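Local coordinates for hypothetical protein PHS013 (Pyrococcus horikoshii, PDB 1WMI) that probably acts as the toxin of a RelE/ParE-type toxin-antitoxin pair, a family whose RelE members cleave messenger RNA on the ribosome, at residues L61-V66 with K83-A88; V5-Q10 with I77-L82. One frame throughout, in Å; residues are numbered along the deposited sequence.

Contact 1. Residues L61-V66 with K83-A88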
ATOM      1  N   LEU A  61       0.690   2.649  -9.944  1.00 36.80           N
ATOM      2  CA  LEU A  61       1.544   2.376 -11.088  1.00 39.14           C
ATOM      3  C   LEU A  61       2.765   3.287 -11.100  1.00 41.12           C
ATOM      4  O   LEU A  61       3.519   3.320 -12.070  1.00 43.78           O
ATOM      5  CB  LEU A  61       0.751   2.527 -12.390  1.00 39.68           C
ATOM      6  CG  LEU A  61      -0.066   1.304 -12.833  1.00 39.95           C
ATOM      7  CD1 LEU A  61      -1.132   0.964 -11.800  1.00 39.12           C
ATOM      8  CD2 LEU A  61      -0.702   1.587 -14.177  1.00 38.55           C
ATOM      9  N   GLY A  62       2.965   4.018 -10.010  1.00 43.50           N
ATOM     10  CA  GLY A  62       4.099   4.923  -9.927  1.00 43.13           C
ATOM     11  C   GLY A  62       3.659   6.374  -9.850  1.00 43.63           C
ATOM     12  O   GLY A  62       3.226   6.844  -8.795  1.00 43.84           O
ATOM     13  N   ASP A  63       3.751   7.079 -10.973  1.00 43.11           N
ATOM     14  CA  ASP A  63       3.369   8.484 -11.027  1.00 42.98           C
ATOM     15  C   ASP A  63       1.872   8.719 -10.857  1.00 43.20           C
ATOM     16  O   ASP A  63       1.428   9.862 -10.717  1.00 45.38           O
ATOM     17  CB  ASP A  63       3.837   9.116 -12.339  1.00 45.10           C
ATOM     18  CG  ASP A  63       5.344   9.057 -12.510  1.00 44.72           C
ATOM     19  OD1 ASP A  63       5.851   9.496 -13.561  1.00 45.05           O
ATOM     20  OD2 ASP A  63       6.026   8.568 -11.595  1.00 45.72           O
ATOM     21  N   TYR A  64       1.092   7.644 -10.865  1.00 40.48           N
ATOM     22  CA  TYR A  64      -0.347   7.778 -10.708  1.00 38.32           C
ATOM     23  C   TYR A  64      -0.970   6.523 -10.114  1.00 36.68           C
ATOM     24  O   TYR A  64      -0.304   5.502  -9.958  1.00 35.70           O
ATOM     25  CB  TYR A  64      -0.996   8.115 -12.056  1.00 37.39           C
ATOM     26  CG  TYR A  64      -0.863   7.034 -13.103  1.00 37.10           C
ATOM     27  CD1 TYR A  64      -1.900   6.127 -13.336  1.00 36.78           C
ATOM     28  CD2 TYR A  64       0.306   6.912 -13.863  1.00 36.24           C
ATOM     29  CE1 TYR A  64      -1.777   5.119 -14.303  1.00 35.66           C
ATOM     30  CE2 TYR A  64       0.438   5.909 -14.827  1.00 36.00           C
ATOM     31  CZ  TYR A  64      -0.606   5.018 -15.041  1.00 36.37           C
ATOM     32  OH  TYR A  64      -0.466   4.017 -15.981  1.00 37.04           O
ATOM     33  N   ARG A  65      -2.249   6.619  -9.773  1.00 36.34           N
ATOM     34  CA  ARG A  65      -2.984   5.504  -9.187  1.00 37.51           C
ATOM     35  C   ARG A  65      -4.222   5.162 -10.012  1.00 36.07           C
ATOM     36  O   ARG A  65      -4.852   6.045 -10.604  1.00 34.77           O
ATOM     37  CB  ARG A  65      -3.414   5.857  -7.763  1.00 38.62           C
ATOM     38  CG  ARG A  65      -2.265   6.029  -6.779  1.00 40.75           C
ATOM     39  CD  ARG A  65      -2.754   6.652  -5.484  1.00 41.18           C
ATOM     40  NE  ARG A  65      -3.154   8.041  -5.689  1.00 45.38           N
ATOM     41  CZ  ARG A  65      -3.982   8.710  -4.893  1.00 47.01           C
ATOM     42  NH1 ARG A  65      -4.281   9.975  -5.164  1.00 48.65           N
ATOM     43  NH2 ARG A  65      -4.521   8.113  -3.839  1.00 46.08           N
ATOM     44  N   VAL A  66      -4.566   3.878 -10.060  1.00 31.42           N
ATOM     45  CA  VAL A  66      -5.745   3.461 -10.797  1.00 28.70           C
ATOM     46  C   VAL A  66      -6.694   2.745  -9.848  1.00 28.09           C
ATOM     47  O   VAL A  66      -6.267   1.908  -9.045  1.00 27.61           O
ATOM     48  CB  VAL A  66      -5.391   2.510 -11.978  1.00 28.38           C
ATOM     49  CG1 VAL A  66      -4.338   3.142 -12.875  1.00 25.25           C
ATOM     50  CG2 VAL A  66      -4.899   1.186 -11.451  1.00 28.76           C
ATOM     51  N   LYS A  83      -5.864   8.602 -10.709  1.00 43.14           N
ATOM     52  CA  LYS A  83      -5.609   9.622  -9.700  1.00 44.24           C
ATOM     53  C   LYS A  83      -4.119   9.981  -9.656  1.00 45.37           C
ATOM     54  O   LYS A  83      -3.261   9.181 -10.048  1.00 42.58           O
ATOM     55  CB  LYS A  83      -6.077   9.142  -8.322  1.00 44.83           C
ATOM     56  CG  LYS A  83      -7.590   9.000  -8.199  1.00 46.32           C
ATOM     57  CD  LYS A  83      -7.980   8.500  -6.815  1.00 49.73           C
ATOM     58  CE  LYS A  83      -8.231   9.636  -5.824  1.00 50.34           C
ATOM     59  NZ  LYS A  83      -9.590  10.222  -5.987  1.00 52.78           N
ATOM     60  N   PRO A  84      -3.797  11.200  -9.185  1.00 46.69           N
ATOM     61  CA  PRO A  84      -2.415  11.680  -9.086  1.00 48.95           C
ATOM     62  C   PRO A  84      -1.560  10.779  -8.206  1.00 51.73           C
ATOM     63  O   PRO A  84      -2.056   9.818  -7.626  1.00 51.83           O
ATOM     64  CB  PRO A  84      -2.576  13.074  -8.479  1.00 46.08           C
ATOM     65  CG  PRO A  84      -3.903  13.504  -8.971  1.00 46.17           C
ATOM     66  CD  PRO A  84      -4.737  12.259  -8.782  1.00 46.21           C
ATOM     67  N   ARG A  85      -0.275  11.106  -8.114  1.00 57.03           N
ATOM     68  CA  ARG A  85       0.689  10.364  -7.305  1.00 62.41           C
ATOM     69  C   ARG A  85       0.080  10.148  -5.927  1.00 65.41           C
ATOM     70  O   ARG A  85       0.258   9.098  -5.290  1.00 65.48           O
ATOM     71  CB  ARG A  85       1.961  11.197  -7.125  1.00 64.26           C
ATOM     72  CG  ARG A  85       3.256  10.413  -7.140  1.00 67.95           C
ATOM     73  CD  ARG A  85       3.691  10.165  -8.566  1.00 72.20           C
ATOM     74  NE  ARG A  85       4.839  10.974  -8.975  1.00 74.99           N
ATOM     75  CZ  ARG A  85       6.010  10.463  -9.344  1.00 75.73           C
ATOM     76  NH1 ARG A  85       6.184   9.149  -9.349  1.00 76.85           N
ATOM     77  NH2 ARG A  85       7.004  11.259  -9.710  1.00 75.80           N
ATOM     78  N   GLY A  86      -0.655  11.173  -5.508  1.00 68.76           N
ATOM     79  CA  GLY A  86      -1.286  11.229  -4.204  1.00 73.54           C
ATOM     80  C   GLY A  86      -0.540  12.430  -3.687  1.00 77.07           C
ATOM     81  O   GLY A  86       0.629  12.316  -3.293  1.00 77.97           O
ATOM     82  N   ARG A  87      -1.201  13.583  -3.733  1.00 79.87           N
ATOM     83  CA  ARG A  87      -0.595  14.847  -3.338  1.00 82.82           C
ATOM     84  C   ARG A  87       0.152  14.909  -2.015  1.00 84.12           C
ATOM     85  O   ARG A  87       0.211  15.963  -1.407  1.00 84.77           O
ATOM     86  CB  ARG A  87      -1.635  15.971  -3.384  1.00 83.91           C
ATOM     87  CG  ARG A  87      -2.978  15.551  -3.943  1.00 86.19           C
ATOM     88  CD  ARG A  87      -3.449  16.462  -5.079  1.00 87.24           C
ATOM     89  NE  ARG A  87      -4.880  16.305  -5.343  1.00 89.15           N
ATOM     90  CZ  ARG A  87      -5.538  16.880  -6.348  1.00 89.74           C
ATOM     91  NH1 ARG A  87      -4.906  17.665  -7.213  1.00 88.89           N
ATOM     92  NH2 ARG A  87      -6.842  16.670  -6.482  1.00 90.32           N
ATOM     93  N   ALA A  88       0.758  13.796  -1.607  1.00 85.20           N
ATOM     94  CA  ALA A  88       1.514  13.712  -0.365  1.00 86.29           C
ATOM     95  C   ALA A  88       2.094  12.306  -0.165  1.00 87.17           C
ATOM     96  O   ALA A  88       1.787  11.424  -0.995  1.00 87.50           O
ATOM     97  CB  ALA A  88       0.610  14.093   0.806  1.00 86.14           C
TER

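Contact 2. Residues V5-Q10 with I77-L82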
ATOM      1  N   VAL A   5     -11.041  -7.648 -18.864  1.00 29.19           N
ATOM      2  CA  VAL A   5     -10.757  -6.306 -18.374  1.00 28.99           C
ATOM      3  C   VAL A   5     -11.390  -5.230 -19.240  1.00 30.48           C
ATOM      4  O   VAL A   5     -11.232  -5.224 -20.467  1.00 28.42           O
ATOM      5  CB  VAL A   5      -9.230  -6.038 -18.313  1.00 29.22           C
ATOM      6  CG1 VAL A   5      -8.962  -4.663 -17.729  1.00 26.50           C
ATOM      7  CG2 VAL A   5      -8.548  -7.103 -17.475  1.00 28.82           C
ATOM      8  N   LYS A   6     -12.104  -4.315 -18.592  1.00 31.27           N
ATOM      9  CA  LYS A   6     -12.758  -3.216 -19.294  1.00 33.25           C
ATOM     10  C   LYS A   6     -12.282  -1.876 -18.737  1.00 33.98           C
ATOM     11  O   LYS A   6     -11.927  -1.751 -17.561  1.00 31.91           O
ATOM     12  CB  LYS A   6     -14.285  -3.332 -19.170  1.00 34.53           C
ATOM     13  CG  LYS A   6     -14.871  -4.546 -19.887  1.00 38.15           C
ATOM     14  CD  LYS A   6     -16.317  -4.812 -19.468  1.00 43.13           C
ATOM     15  CE  LYS A   6     -17.294  -3.745 -19.966  1.00 44.16           C
ATOM     16  NZ  LYS A   6     -17.811  -3.996 -21.348  1.00 47.28           N
ATOM     17  N   ILE A   7     -12.271  -0.874 -19.603  1.00 35.76           N
ATOM     18  CA  ILE A   7     -11.827   0.451 -19.223  1.00 37.27           C
ATOM     19  C   ILE A   7     -12.938   1.445 -19.496  1.00 37.35           C
ATOM     20  O   ILE A   7     -13.589   1.387 -20.540  1.00 36.74           O
ATOM     21  CB  ILE A   7     -10.580   0.851 -20.025  1.00 37.37           C
ATOM     22  CG1 ILE A   7      -9.561  -0.290 -19.979  1.00 37.17           C
ATOM     23  CG2 ILE A   7      -9.978   2.115 -19.450  1.00 36.55           C
ATOM     24  CD1 ILE A   7      -8.281   0.007 -20.691  1.00 38.70           C
ATOM     25  N   HIS A   8     -13.164   2.349 -18.548  1.00 38.24           N
ATOM     26  CA  HIS A   8     -14.199   3.350 -18.719  1.00 38.10           C
ATOM     27  C   HIS A   8     -13.699   4.354 -19.745  1.00 38.18           C
ATOM     28  O   HIS A   8     -12.509   4.668 -19.790  1.00 36.71           O
ATOM     29  CB  HIS A   8     -14.514   4.045 -17.394  1.00 38.94           C
ATOM     30  CG  HIS A   8     -15.686   4.975 -17.475  1.00 39.50           C
ATOM     31  ND1 HIS A   8     -15.673   6.113 -18.247  1.00 39.91           N
ATOM     32  CD2 HIS A   8     -16.914   4.911 -16.912  1.00 39.34           C
ATOM     33  CE1 HIS A   8     -16.850   6.714 -18.159  1.00 37.94           C
ATOM     34  NE2 HIS A   8     -17.618   6.004 -17.356  1.00 38.24           N
ATOM     35  N   LYS A   9     -14.621   4.840 -20.568  1.00 40.07           N
ATOM     36  CA  LYS A   9     -14.331   5.794 -21.635  1.00 40.82           C
ATOM     37  C   LYS A   9     -13.446   6.961 -21.217  1.00 39.18           C
ATOM     38  O   LYS A   9     -12.475   7.282 -21.905  1.00 38.32           O
ATOM     39  CB  LYS A   9     -15.638   6.347 -22.202  1.00 44.52           C
ATOM     40  CG  LYS A   9     -15.699   6.429 -23.721  1.00 47.47           C
ATOM     41  CD  LYS A   9     -15.883   5.059 -24.362  1.00 51.01           C
ATOM     42  CE  LYS A   9     -16.651   5.191 -25.679  1.00 53.65           C
ATOM     43  NZ  LYS A   9     -16.768   3.907 -26.422  1.00 53.52           N
ATOM     44  N   GLN A  10     -13.780   7.596 -20.095  1.00 37.49           N
ATOM     45  CA  GLN A  10     -13.009   8.737 -19.620  1.00 37.07           C
ATOM     46  C   GLN A  10     -11.577   8.372 -19.235  1.00 35.65           C
ATOM     47  O   GLN A  10     -10.687   9.214 -19.302  1.00 34.22           O
ATOM     48  CB  GLN A  10     -13.710   9.408 -18.432  1.00 39.41           C
ATOM     49  CG  GLN A  10     -15.140   9.887 -18.704  1.00 41.08           C
ATOM     50  CD  GLN A  10     -15.285  10.707 -19.987  1.00 42.29           C
ATOM     51  OE1 GLN A  10     -14.462  11.573 -20.287  1.00 42.66           O
ATOM     52  NE2 GLN A  10     -16.351  10.444 -20.739  1.00 43.86           N
ATOM     53  N   ILE A  77     -13.225  -7.194 -14.602  1.00 32.25           N
ATOM     54  CA  ILE A  77     -12.433  -6.182 -13.917  1.00 30.73           C
ATOM     55  C   ILE A  77     -12.652  -4.882 -14.673  1.00 31.06           C
ATOM     56  O   ILE A  77     -12.488  -4.824 -15.892  1.00 32.51           O
ATOM     57  CB  ILE A  77     -10.930  -6.537 -13.930  1.00 30.22           C
ATOM     58  CG1 ILE A  77     -10.705  -7.836 -13.147  1.00 27.57           C
ATOM     59  CG2 ILE A  77     -10.113  -5.396 -13.330  1.00 26.57           C
ATOM     60  CD1 ILE A  77      -9.251  -8.199 -12.967  1.00 24.71           C
ATOM     61  N   LYS A  78     -13.040  -3.835 -13.962  1.00 31.02           N
ATOM     62  CA  LYS A  78     -13.288  -2.572 -14.630  1.00 30.44           C
ATOM     63  C   LYS A  78     -12.371  -1.520 -14.076  1.00 29.47           C
ATOM     64  O   LYS A  78     -12.260  -1.372 -12.863  1.00 29.25           O
ATOM     65  CB  LYS A  78     -14.740  -2.124 -14.435  1.00 30.08           C
ATOM     66  CG  LYS A  78     -15.786  -3.094 -14.959  1.00 33.44           C
ATOM     67  CD  LYS A  78     -17.192  -2.542 -14.768  1.00 36.01           C
ATOM     68  CE  LYS A  78     -18.241  -3.578 -15.096  1.00 37.23           C
ATOM     69  NZ  LYS A  78     -19.605  -3.011 -14.950  1.00 41.34           N
ATOM     70  N   ILE A  79     -11.697  -0.813 -14.979  1.00 28.10           N
ATOM     71  CA  ILE A  79     -10.809   0.267 -14.592  1.00 26.76           C
ATOM     72  C   ILE A  79     -11.745   1.464 -14.473  1.00 27.15           C
ATOM     73  O   ILE A  79     -12.230   1.981 -15.475  1.00 26.04           O
ATOM     74  CB  ILE A  79      -9.744   0.546 -15.682  1.00 26.53           C
ATOM     75  CG1 ILE A  79      -8.989  -0.747 -16.027  1.00 25.46           C
ATOM     76  CG2 ILE A  79      -8.792   1.648 -15.218  1.00 21.60           C
ATOM     77  CD1 ILE A  79      -8.213  -1.356 -14.885  1.00 25.94           C
ATOM     78  N   LEU A  80     -12.018   1.882 -13.244  1.00 30.30           N
ATOM     79  CA  LEU A  80     -12.917   3.001 -13.003  1.00 33.13           C
ATOM     80  C   LEU A  80     -12.322   4.387 -13.244  1.00 34.61           C
ATOM     81  O   LEU A  80     -12.900   5.182 -13.985  1.00 36.48           O
ATOM     82  CB  LEU A  80     -13.489   2.917 -11.586  1.00 34.26           C
ATOM     83  CG  LEU A  80     -14.493   1.781 -11.337  1.00 36.34           C
ATOM     84  CD1 LEU A  80     -15.486   1.695 -12.495  1.00 36.66           C
ATOM     85  CD2 LEU A  80     -13.764   0.475 -11.209  1.00 36.27           C
ATOM     86  N   LYS A  81     -11.186   4.693 -12.621  1.00 35.03           N
ATOM     87  CA  LYS A  81     -10.576   6.006 -12.816  1.00 36.29           C
ATOM     88  C   LYS A  81      -9.109   6.087 -12.413  1.00 35.71           C
ATOM     89  O   LYS A  81      -8.558   5.159 -11.822  1.00 33.90           O
ATOM     90  CB  LYS A  81     -11.356   7.078 -12.049  1.00 38.59           C
ATOM     91  CG  LYS A  81     -11.194   6.995 -10.544  1.00 40.02           C
ATOM     92  CD  LYS A  81     -11.776   8.210  -9.854  1.00 40.81           C
ATOM     93  CE  LYS A  81     -11.034   9.482 -10.234  1.00 41.67           C
ATOM     94  NZ  LYS A  81     -11.568  10.654  -9.472  1.00 42.07           N
ATOM     95  N   LEU A  82      -8.489   7.215 -12.753  1.00 36.61           N
ATOM     96  CA  LEU A  82      -7.083   7.460 -12.449  1.00 38.36           C
ATOM     97  C   LEU A  82      -6.984   8.570 -11.425  1.00 40.12           C
ATOM     98  O   LEU A  82      -7.902   9.379 -11.291  1.00 41.59           O
ATOM     99  CB  LEU A  82      -6.331   7.887 -13.705  1.00 36.18           C
ATOM    100  CG  LEU A  82      -6.468   6.997 -14.938  1.00 37.67           C
ATOM    101  CD1 LEU A  82      -5.613   7.560 -16.065  1.00 39.93           C
ATOM    102  CD2 LEU A  82      -6.044   5.577 -14.593  1.00 38.72           C
TER

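Contact 1. Residues L61-V66 with K83-A88
Arg65 and Lys83 form an antiparallel, hydrogen-bonded beta pair where strands 65-71 and 76-83 of the toxin's mixed sheet meet at one end. Arg65 N donates to Lys83 O at 2.8 Å, and Lys83 N returns a bond to Arg65 O. Past this pair the Arg65 side chain supplies the next bond: bent at its third torsion (chi3 -69°), it swings NE onto Pro84 O at 2.8 Å, a nearly straight bond (N-H...O 164°) lying in the guanidinium plane, with a weak second bond from NH1. The flat group is sandwiched, Lys83 CB over one face and Gly86 CA, 3.4 Å from NH1, over the other. Glycine suits this position: a side chain here would meet the carbonyl O of Arg85 and crowd the guanidinium. Arg65 and Lys83 also form salt bridges with acidic side chains of another protein's chain, which long basic residues on this face can reach. At the turn, Asp63 and Arg85 lie alongside one another, and their pairing is doubtful because the modelled separation is too short; His22 holds the other carboxylate oxygen of Asp63. Tyr64 turns its ring toward helix 20-33, while its CB rests 3.2 Å from Lys83 O.

Contact 2. Residues V5-Q10 with I77-L82
Ile7 and Ile79 lie flank to flank, CG1 against CG1 at 4.0 Å, as paired residues of the parallel strands 4-8 and 76-83. In both, CG1 is anti to the carbonyl carbon (chi1 -48° in Ile7, -54° in Ile79), which sets these branches alongside each other, while Ile7 CG2 meets Ile79 CB. Val5 continues the apolar row on this face, its CG1 4.3 Å from Ile79 CG1 and its CG2 near Ile77 CB; beta-branched residues suit the extended backbone. On the other face stand Lys6 and Lys78, whose aliphatic stems run near each other while Lys78 NZ bonds to the backbone of another protein's chain. Lys6 N donates to Ile77 O at 2.8 Å, Lys6 O accepts from Ile79 N, and His8 N reaches Ile79 O at 3.2 Å. His8 then ends the strand as an N-cap: its acceptor nitrogen ND1 takes the N-H of Gln10 at 3.0 Å from N, almost exactly in the ring plane. Leu33 of helix 20-33 packs on Val5, Ile77 and Ile79, helix 9-15 adds Val11 and Val12, and strand 65-71 flanks 77-82, where Leu80 and Lys81 form a classic bulge opposite Ile67.

Strand 76-83 takes part in both contacts: its first half pairs with the outermost strand of this chain, 4-8, in contact 2, and its last residue pairs with strand 65-71 in contact 1. Contact 2 is the buried one, a regular parallel ladder with an aliphatic face under the helices; contact 1 is partly exposed and lies where the sheet frays into loops, and there Arg65 bonding to a backbone carbonyl supplements a single backbone pair. The two centres are 16 Å apart, yet the contacts touch where Val66 CG1 packs on Leu82 CD2 at 3.4 Å. Another protein's chain reaches both, meeting charged side chains at contact 1 and extending the sheet beside Lys6, Ile7 and His8 at contact 2.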